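Local atomic coordinates of uncharacterized protein (PDB entry 6WTA), a protein that binds the deazaflavin coenzyme F420 and probably works as an F420-dependent oxidoreductase acting on quinones. Residues A[29-34]-A[118-123]; A[35-40]-A[50-55]; A[85-90]-A[99-104]. All blocks are in the same frame, centred on the assembly; numbering follows the deposited sequence.

Contact 1. Residues A[29-34]-A[118-123]; sequences HVLDRP and EAYPPY
Val-30 and Leu-31 close on the phenol end of Tyr-120. Here the type I' turn from Val-30 to Arg-33, which joins strand 29-30 to strand 33-41 of the split β-barrel fold, meets the junction between helix 106-119 and helix 122-127. The tight part sets aliphatic carbons against the phenol. Val-30 CG1 and Leu-31 CD1 each lie 3.5 Å from Tyr-120 OH and also touch CE1 of the same ring. Leu-31 crosses the tyrosine at about a right angle, and its CD1 continues to Pro-122 CG at 3.7 Å. That proline covers one face of the ring: Pro-122 CD lies 3.7 Å above the Tyr-120 ring plane, over its centre. With CG anti to the backbone N (chi1 -171°), the ring is directed to the turn, and its OH is hydrogen-bonded to Tyr-126 OH. This side borders the coenzyme pocket, to which Val-30 belongs; Tyr-123 OH is hydrogen-bonded to F420.

The more solvent-exposed, water-bridged side is carried by Arg-33, extended from CG to NE. Its CD approaches the edge of the Tyr-120 ring, with guanidinium and ring planes 70° apart, and lies 3.2 Å from Ala-119 O, an oxygen at the guanidinium edge, in plane. Arg-33 NE is 3.3 Å from Pro-121 CD. It donates to a water at 2.9 Å, and this water donates to Glu-118 O at 3.1 Å, linking turn to helix end. The guanidinium also folds back on its own turn, Arg-33 NH1 donating to Leu-31 O at 2.9 Å with a bent N-H...O angle of 135°.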
# COMPACT_ATOMS: atom_id res chain seq x y z
N HIS A 29 5.69 -12.52 1.90
CA HIS A 29 6.77 -11.60 1.62
C HIS A 29 6.83 -11.20 0.15
O HIS A 29 6.37 -11.92 -0.74
CB HIS A 29 8.15 -12.19 1.99
CG HIS A 29 8.32 -12.49 3.44
ND1 HIS A 29 8.56 -13.76 3.91
CD2 HIS A 29 8.34 -11.68 4.52
CE1 HIS A 29 8.69 -13.73 5.23
NE2 HIS A 29 8.56 -12.47 5.62
N VAL A 30 7.44 -10.04 -0.08
CA VAL A 30 7.97 -9.64 -1.38
C VAL A 30 9.45 -9.33 -1.19
O VAL A 30 9.81 -8.52 -0.33
CB VAL A 30 7.21 -8.43 -1.96
CG1 VAL A 30 8.01 -7.81 -3.10
CG2 VAL A 30 5.83 -8.84 -2.44
N LEU A 31 10.30 -10.00 -1.98
CA LEU A 31 11.75 -9.85 -1.87
C LEU A 31 12.19 -9.98 -0.41
O LEU A 31 13.06 -9.25 0.07
CB LEU A 31 12.21 -8.52 -2.48
CG LEU A 31 11.86 -8.36 -3.96
CD1 LEU A 31 12.33 -7.02 -4.51
CD2 LEU A 31 12.43 -9.51 -4.80
N ASP A 32 11.55 -10.92 0.30
CA ASP A 32 11.87 -11.28 1.68
C ASP A 32 11.46 -10.21 2.69
O ASP A 32 11.89 -10.25 3.84
CB ASP A 32 13.35 -11.61 1.84
CG ASP A 32 13.74 -12.91 1.16
OD1 ASP A 32 13.08 -13.93 1.43
OD2 ASP A 32 14.69 -12.90 0.35
N ARG A 33 10.61 -9.26 2.29
CA ARG A 33 10.25 -8.16 3.16
C ARG A 33 8.76 -8.17 3.47
O ARG A 33 7.95 -8.68 2.69
CB ARG A 33 10.65 -6.83 2.53
CG ARG A 33 12.14 -6.57 2.64
CD ARG A 33 12.66 -5.65 1.54
NE ARG A 33 14.06 -5.27 1.75
CZ ARG A 33 15.09 -5.95 1.26
NH1 ARG A 33 14.90 -7.05 0.54
NH2 ARG A 33 16.33 -5.53 1.50
N PRO A 34 8.37 -7.65 4.63
CA PRO A 34 6.98 -7.76 5.08
C PRO A 34 6.03 -6.85 4.31
O PRO A 34 6.41 -5.82 3.74
CB PRO A 34 7.05 -7.36 6.56
CG PRO A 34 8.26 -6.48 6.66
CD PRO A 34 9.25 -7.03 5.65
N GLU A 118 14.08 2.59 3.14
CA GLU A 118 14.71 1.77 4.17
C GLU A 118 14.02 0.41 4.25
O GLU A 118 14.69 -0.63 4.37
CB GLU A 118 14.65 2.48 5.52
CG GLU A 118 15.62 3.64 5.66
CD GLU A 118 15.47 4.38 6.98
OE1 GLU A 118 14.57 4.01 7.78
OE2 GLU A 118 16.24 5.32 7.23
N ALA A 119 12.69 0.40 4.18
CA ALA A 119 11.95 -0.85 4.28
C ALA A 119 12.04 -1.66 2.99
O ALA A 119 12.08 -2.90 3.03
CB ALA A 119 10.49 -0.56 4.63
N TYR A 120 12.06 -0.99 1.84
CA TYR A 120 11.97 -1.67 0.55
C TYR A 120 12.86 -0.95 -0.45
O TYR A 120 12.42 -0.04 -1.17
CB TYR A 120 10.52 -1.74 0.06
CG TYR A 120 10.27 -2.60 -1.16
CD1 TYR A 120 10.52 -3.96 -1.14
CD2 TYR A 120 9.76 -2.04 -2.33
CE1 TYR A 120 10.28 -4.75 -2.26
CE2 TYR A 120 9.51 -2.81 -3.45
CZ TYR A 120 9.78 -4.17 -3.41
OH TYR A 120 9.53 -4.94 -4.53
N PRO A 121 14.14 -1.34 -0.54
CA PRO A 121 15.11 -0.58 -1.35
C PRO A 121 14.67 -0.40 -2.79
O PRO A 121 14.99 0.62 -3.41
CB PRO A 121 16.38 -1.43 -1.26
CG PRO A 121 16.26 -2.15 0.06
CD PRO A 121 14.78 -2.44 0.22
N PRO A 122 13.97 -1.37 -3.39
CA PRO A 122 13.57 -1.20 -4.80
C PRO A 122 12.71 0.02 -5.06
O PRO A 122 12.61 0.45 -6.22
CB PRO A 122 12.83 -2.50 -5.13
CG PRO A 122 13.43 -3.52 -4.20
CD PRO A 122 13.71 -2.75 -2.91
N TYR A 123 12.07 0.61 -4.03
CA TYR A 123 11.34 1.85 -4.26
C TYR A 123 12.25 2.90 -4.89
O TYR A 123 11.81 3.69 -5.74
CB TYR A 123 10.78 2.41 -2.95
CG TYR A 123 9.48 1.81 -2.45
CD1 TYR A 123 8.46 1.44 -3.32
CD2 TYR A 123 9.27 1.62 -1.10
CE1 TYR A 123 7.28 0.90 -2.85
CE2 TYR A 123 8.11 1.08 -0.62
CZ TYR A 123 7.11 0.72 -1.49
OH TYR A 123 5.95 0.18 -0.99
O HOH W 1 15.16 -3.64 3.86

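Contact 2. Residues A[35-40]-A[50-55]; sequences IVLFTT and YVPLMR
Phe-38 leans from its strand across Val-51 to Leu-53, and its atoms can be followed outward. CB lies 3.3 Å from Val-51 O, and Phe-38 CG is still 4.0 Å from that same Val-51 O. With CG anti to the carbonyl carbon (chi1 -70°), the ring keeps that oxygen at its edge, in plane. Further out, Phe-38 CD2 meets Leu-53 CD1 at 3.7 Å, and the walk ends at Phe-38 CE2, the last ring atom to meet the facing strand, 3.9 Å from Leu-53 CB; the two side chains cross at about a right angle. Val-51 O also accepts the Phe-38 N-H at 2.9 Å, from a donor 47° out of the carbonyl plane. Val-89 and Met-64 add to the surroundings of the ring.

Strands 33-41 and 48-58 form an antiparallel β hairpin, their local axes at 148°. Val-36 with Leu-53 and Phe-38 with Val-51 are the hydrogen-bonded pairs, each with two N-H...O bonds. Pro-52, which has no N-H, sits in the non-hydrogen-bonded pair with Leu-37; its own O is hydrogen-bonded to F420, and the Leu-53 side chain also borders the coenzyme.

On the face of Leu-37 and Thr-39, Leu-37 CD2 packs against Tyr-50 CD1 at 3.8 Å. Thr-39 runs alongside the tyrosine in the same direction, its OG1 3.5 Å from Tyr-50 CE1. At the far end Val-36 CG1 touches Arg-55 CG at 3.7 Å, while the arginine NE forms a salt bridge with Asp-91.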
# COMPACT_ATOMS: atom_id res chain seq x y z
N ILE A 35 4.76 -7.26 4.31
CA ILE A 35 3.71 -6.54 3.62
C ILE A 35 2.53 -6.36 4.57
O ILE A 35 2.41 -7.03 5.60
CB ILE A 35 3.25 -7.26 2.33
CG1 ILE A 35 2.50 -8.55 2.68
CG2 ILE A 35 4.44 -7.58 1.44
CD1 ILE A 35 1.93 -9.27 1.46
N VAL A 36 1.66 -5.41 4.21
CA VAL A 36 0.43 -5.14 4.93
C VAL A 36 -0.72 -5.25 3.94
O VAL A 36 -0.54 -5.05 2.74
CB VAL A 36 0.45 -3.75 5.59
CG1 VAL A 36 1.45 -3.70 6.73
CG2 VAL A 36 0.77 -2.67 4.55
N LEU A 37 -1.91 -5.56 4.45
CA LEU A 37 -3.11 -5.68 3.62
C LEU A 37 -4.01 -4.48 3.88
O LEU A 37 -4.50 -4.30 5.01
CB LEU A 37 -3.85 -6.99 3.91
CG LEU A 37 -5.09 -7.26 3.05
CD1 LEU A 37 -4.72 -7.27 1.56
CD2 LEU A 37 -5.76 -8.56 3.43
N PHE A 38 -4.23 -3.67 2.86
CA PHE A 38 -5.16 -2.56 2.95
C PHE A 38 -6.50 -2.94 2.34
O PHE A 38 -6.56 -3.64 1.33
CB PHE A 38 -4.61 -1.33 2.23
CG PHE A 38 -3.44 -0.70 2.92
CD1 PHE A 38 -3.64 0.26 3.89
CD2 PHE A 38 -2.15 -1.04 2.56
CE1 PHE A 38 -2.56 0.85 4.52
CE2 PHE A 38 -1.07 -0.45 3.18
CZ PHE A 38 -1.28 0.49 4.16
N THR A 39 -7.57 -2.47 2.98
CA THR A 39 -8.91 -2.54 2.42
C THR A 39 -9.28 -1.14 1.92
O THR A 39 -9.25 -0.18 2.70
CB THR A 39 -9.93 -3.02 3.45
OG1 THR A 39 -9.47 -4.23 4.06
CG2 THR A 39 -11.28 -3.27 2.77
N THR A 40 -9.61 -1.04 0.64
CA THR A 40 -9.93 0.23 0.00
C THR A 40 -11.33 0.16 -0.60
O THR A 40 -11.95 -0.91 -0.66
CB THR A 40 -8.90 0.56 -1.08
OG1 THR A 40 -8.99 -0.43 -2.12
CG2 THR A 40 -7.50 0.55 -0.50
N TYR A 50 -9.17 -5.37 -1.77
CA TYR A 50 -7.99 -5.72 -0.99
C TYR A 50 -6.74 -5.33 -1.76
O TYR A 50 -6.51 -5.82 -2.87
CB TYR A 50 -7.96 -7.22 -0.69
CG TYR A 50 -8.82 -7.69 0.45
CD1 TYR A 50 -8.80 -7.05 1.68
CD2 TYR A 50 -9.63 -8.80 0.30
CE1 TYR A 50 -9.57 -7.50 2.72
CE2 TYR A 50 -10.41 -9.25 1.33
CZ TYR A 50 -10.38 -8.60 2.54
OH TYR A 50 -11.16 -9.07 3.58
N VAL A 51 -5.91 -4.49 -1.15
CA VAL A 51 -4.66 -4.06 -1.77
C VAL A 51 -3.49 -4.33 -0.83
O VAL A 51 -3.30 -3.59 0.14
CB VAL A 51 -4.71 -2.57 -2.14
CG1 VAL A 51 -3.41 -2.13 -2.81
CG2 VAL A 51 -5.91 -2.27 -3.03
N PRO A 52 -2.70 -5.38 -1.07
CA PRO A 52 -1.46 -5.53 -0.31
C PRO A 52 -0.42 -4.53 -0.78
O PRO A 52 -0.33 -4.23 -1.98
CB PRO A 52 -1.02 -6.98 -0.61
CG PRO A 52 -2.12 -7.60 -1.43
CD PRO A 52 -2.91 -6.47 -2.03
N LEU A 53 0.35 -4.00 0.16
CA LEU A 53 1.45 -3.09 -0.13
C LEU A 53 2.61 -3.42 0.80
O LEU A 53 2.44 -4.13 1.79
CB LEU A 53 1.03 -1.63 0.05
CG LEU A 53 -0.09 -1.09 -0.84
CD1 LEU A 53 -0.42 0.34 -0.45
CD2 LEU A 53 0.31 -1.19 -2.30
N MET A 54 3.79 -2.90 0.48
CA MET A 54 4.92 -3.10 1.37
C MET A 54 4.63 -2.43 2.71
O MET A 54 3.96 -1.40 2.78
CB MET A 54 6.21 -2.54 0.79
CG MET A 54 6.65 -3.14 -0.54
SD MET A 54 6.58 -4.94 -0.63
CE MET A 54 7.68 -5.42 0.70
N ARG A 55 5.16 -3.02 3.78
CA ARG A 55 4.98 -2.47 5.12
C ARG A 55 5.96 -1.32 5.35
O ARG A 55 7.18 -1.52 5.34
CB ARG A 55 5.18 -3.55 6.18
CG ARG A 55 4.98 -3.05 7.60
CD ARG A 55 5.42 -4.09 8.64
NE ARG A 55 5.06 -3.66 9.99
CZ ARG A 55 5.82 -2.88 10.75
NH1 ARG A 55 6.99 -2.44 10.31
NH2 ARG A 55 5.40 -2.53 11.96

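Contact 3. Residues A[85-90]-A[99-104]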
# COMPACT_ATOMS: atom_id res chain seq x y z
N PRO A 85 -10.91 8.28 1.24
CA PRO A 85 -9.72 8.22 2.11
C PRO A 85 -9.83 7.20 3.24
O PRO A 85 -8.80 6.89 3.85
CB PRO A 85 -9.61 9.65 2.67
CG PRO A 85 -10.50 10.50 1.78
CD PRO A 85 -11.59 9.58 1.33
N THR A 86 -11.01 6.67 3.53
CA THR A 86 -11.15 5.72 4.62
C THR A 86 -10.66 4.35 4.18
O THR A 86 -11.17 3.78 3.21
CB THR A 86 -12.60 5.63 5.09
OG1 THR A 86 -13.03 6.90 5.59
CG2 THR A 86 -12.73 4.59 6.20
N VAL A 87 -9.66 3.82 4.89
CA VAL A 87 -9.07 2.52 4.60
C VAL A 87 -8.94 1.75 5.91
O VAL A 87 -8.97 2.31 7.00
CB VAL A 87 -7.69 2.65 3.92
CG1 VAL A 87 -7.77 3.53 2.67
CG2 VAL A 87 -6.65 3.19 4.89
N SER A 88 -8.80 0.44 5.78
CA SER A 88 -8.39 -0.43 6.87
C SER A 88 -6.98 -0.92 6.58
O SER A 88 -6.57 -1.02 5.42
CB SER A 88 -9.33 -1.63 7.02
OG SER A 88 -10.66 -1.20 7.27
N VAL A 89 -6.22 -1.23 7.63
CA VAL A 89 -4.88 -1.76 7.46
C VAL A 89 -4.71 -2.96 8.39
O VAL A 89 -5.04 -2.88 9.58
CB VAL A 89 -3.80 -0.70 7.72
CG1 VAL A 89 -3.92 -0.12 9.12
CG2 VAL A 89 -2.42 -1.29 7.49
N GLN A 90 -4.23 -4.07 7.84
CA GLN A 90 -3.93 -5.27 8.60
C GLN A 90 -2.42 -5.46 8.61
O GLN A 90 -1.80 -5.62 7.55
CB GLN A 90 -4.62 -6.49 8.00
CG GLN A 90 -4.32 -7.78 8.73
CD GLN A 90 -5.07 -8.96 8.16
OE1 GLN A 90 -6.10 -8.80 7.50
NE2 GLN A 90 -4.55 -10.17 8.40
N ARG A 99 -9.21 3.83 9.19
CA ARG A 99 -8.10 4.77 9.16
C ARG A 99 -8.28 5.74 7.99
O ARG A 99 -9.05 5.49 7.06
CB ARG A 99 -6.77 4.02 9.04
CG ARG A 99 -6.38 3.25 10.31
CD ARG A 99 -6.32 4.17 11.52
NE ARG A 99 -5.45 3.66 12.58
CZ ARG A 99 -5.87 2.95 13.62
NH1 ARG A 99 -7.16 2.64 13.74
NH2 ARG A 99 -5.01 2.53 14.53
N THR A 100 -7.55 6.85 8.04
CA THR A 100 -7.69 7.92 7.06
C THR A 100 -6.39 8.07 6.29
O THR A 100 -5.34 8.33 6.89
CB THR A 100 -8.08 9.24 7.72
OG1 THR A 100 -9.29 9.07 8.47
CG2 THR A 100 -8.29 10.33 6.68
N ALA A 101 -6.46 7.94 4.97
CA ALA A 101 -5.31 8.11 4.09
C ALA A 101 -5.22 9.55 3.61
O ALA A 101 -6.23 10.18 3.28
CB ALA A 101 -5.40 7.17 2.89
N ARG A 102 -3.99 10.07 3.55
CA ARG A 102 -3.73 11.45 3.18
C ARG A 102 -2.46 11.53 2.35
O ARG A 102 -1.41 11.04 2.78
CB ARG A 102 -3.59 12.32 4.43
CG ARG A 102 -2.97 13.68 4.17
CD ARG A 102 -3.09 14.58 5.38
NE ARG A 102 -2.25 14.13 6.49
CZ ARG A 102 -0.95 14.38 6.58
NH1 ARG A 102 -0.33 15.05 5.62
NH2 ARG A 102 -0.25 13.95 7.63
N GLU A 103 -2.54 12.16 1.18
CA GLU A 103 -1.38 12.22 0.30
C GLU A 103 -0.37 13.24 0.82
O GLU A 103 -0.73 14.38 1.14
CB GLU A 103 -1.78 12.57 -1.14
CG GLU A 103 -0.58 12.55 -2.09
CD GLU A 103 -0.96 12.61 -3.56
OE1 GLU A 103 -2.14 12.88 -3.85
OE2 GLU A 103 -0.08 12.39 -4.41
N LEU A 104 0.89 12.83 0.89
CA LEU A 104 1.94 13.65 1.46
C LEU A 104 2.62 14.50 0.38
O LEU A 104 2.71 14.10 -0.78
CB LEU A 104 2.99 12.78 2.15
CG LEU A 104 2.51 11.88 3.28
CD1 LEU A 104 3.64 11.00 3.76
CD2 LEU A 104 1.94 12.72 4.41
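Arg-99 O takes one hydrogen bond from the facing strand, from Val-87 N at 2.8 Å, and beside it a CA-H...O contact from Thr-86 CA, with a CA...O distance of 3.2 Å. The contact belongs to the β hairpin of strands 86-91 and 94-103, part of the curled antiparallel sheet of the split-barrel fold. Val-87 and Arg-99 make up its hydrogen-bonded pair. The return bond, from Arg-99 N to Val-87 O, is short at 2.7 Å but bent at the hydrogen (141°), although the donor stands almost in line with the carbonyl. One step on, Thr-86 and Thr-100 form a non-hydrogen-bonded pair, and beyond them Ala-101 N donates to Pro-85 O at 2.8 Å.

The strands splay strongly, with local axes 113° apart, and only two bridges pair these segments. Strand 94-103 is interrupted along its length; Val-89 has a backbone hydrogen bond with Leu-96. Thr-100 and Arg-102 form backbone bonds with Glu-140 and Ile-138, so around Thr-100 the chain lies between strand 86-91 and the C-terminal strand 136-139 with its end, and at Arg-102 it continues along the latter. Arg-102 NH2 makes salt bridges with Glu-140 and Glu-108.

Few side chains meet. On the face holding Val-87 and Arg-99, Val-87 CG1 reaches Ala-101 CB at 4.3 Å. Arg-99 turns at chi2 (-57°), and its CG passes Val-89 CG1 at the same 4.3 Å before the chain leads away. Thr-86 and Thr-100, both exposed, lie on the opposite face. Ala-101 CB, which also packs on Val-81 of helix 76-83, lies 3.5 Å from Pro-85 O.

Overall arrangement
Contact 2 is the buried one, near the centre of the chain; contact 3 is partly buried and contact 1 lies at the surface, these two on opposite sides of that centre. Strand 33-41 serves both contacts 1 and 2, and a probable bond from Arg-55 N to Pro-34 O joins them. Contact 3 attaches along the other edge of the same strand, through probable bonds Gln-90 N to Leu-37 O and Thr-39 N to Ser-88 O. The chemistry follows position: backbone pairing dominates contacts 2 and 3, whereas contact 1 relies on side chains and a bridging water. Contacts 1 and 2 line the F420 pocket; in contact 3, the Val-87 side chain stays about 12 Å from the coenzyme.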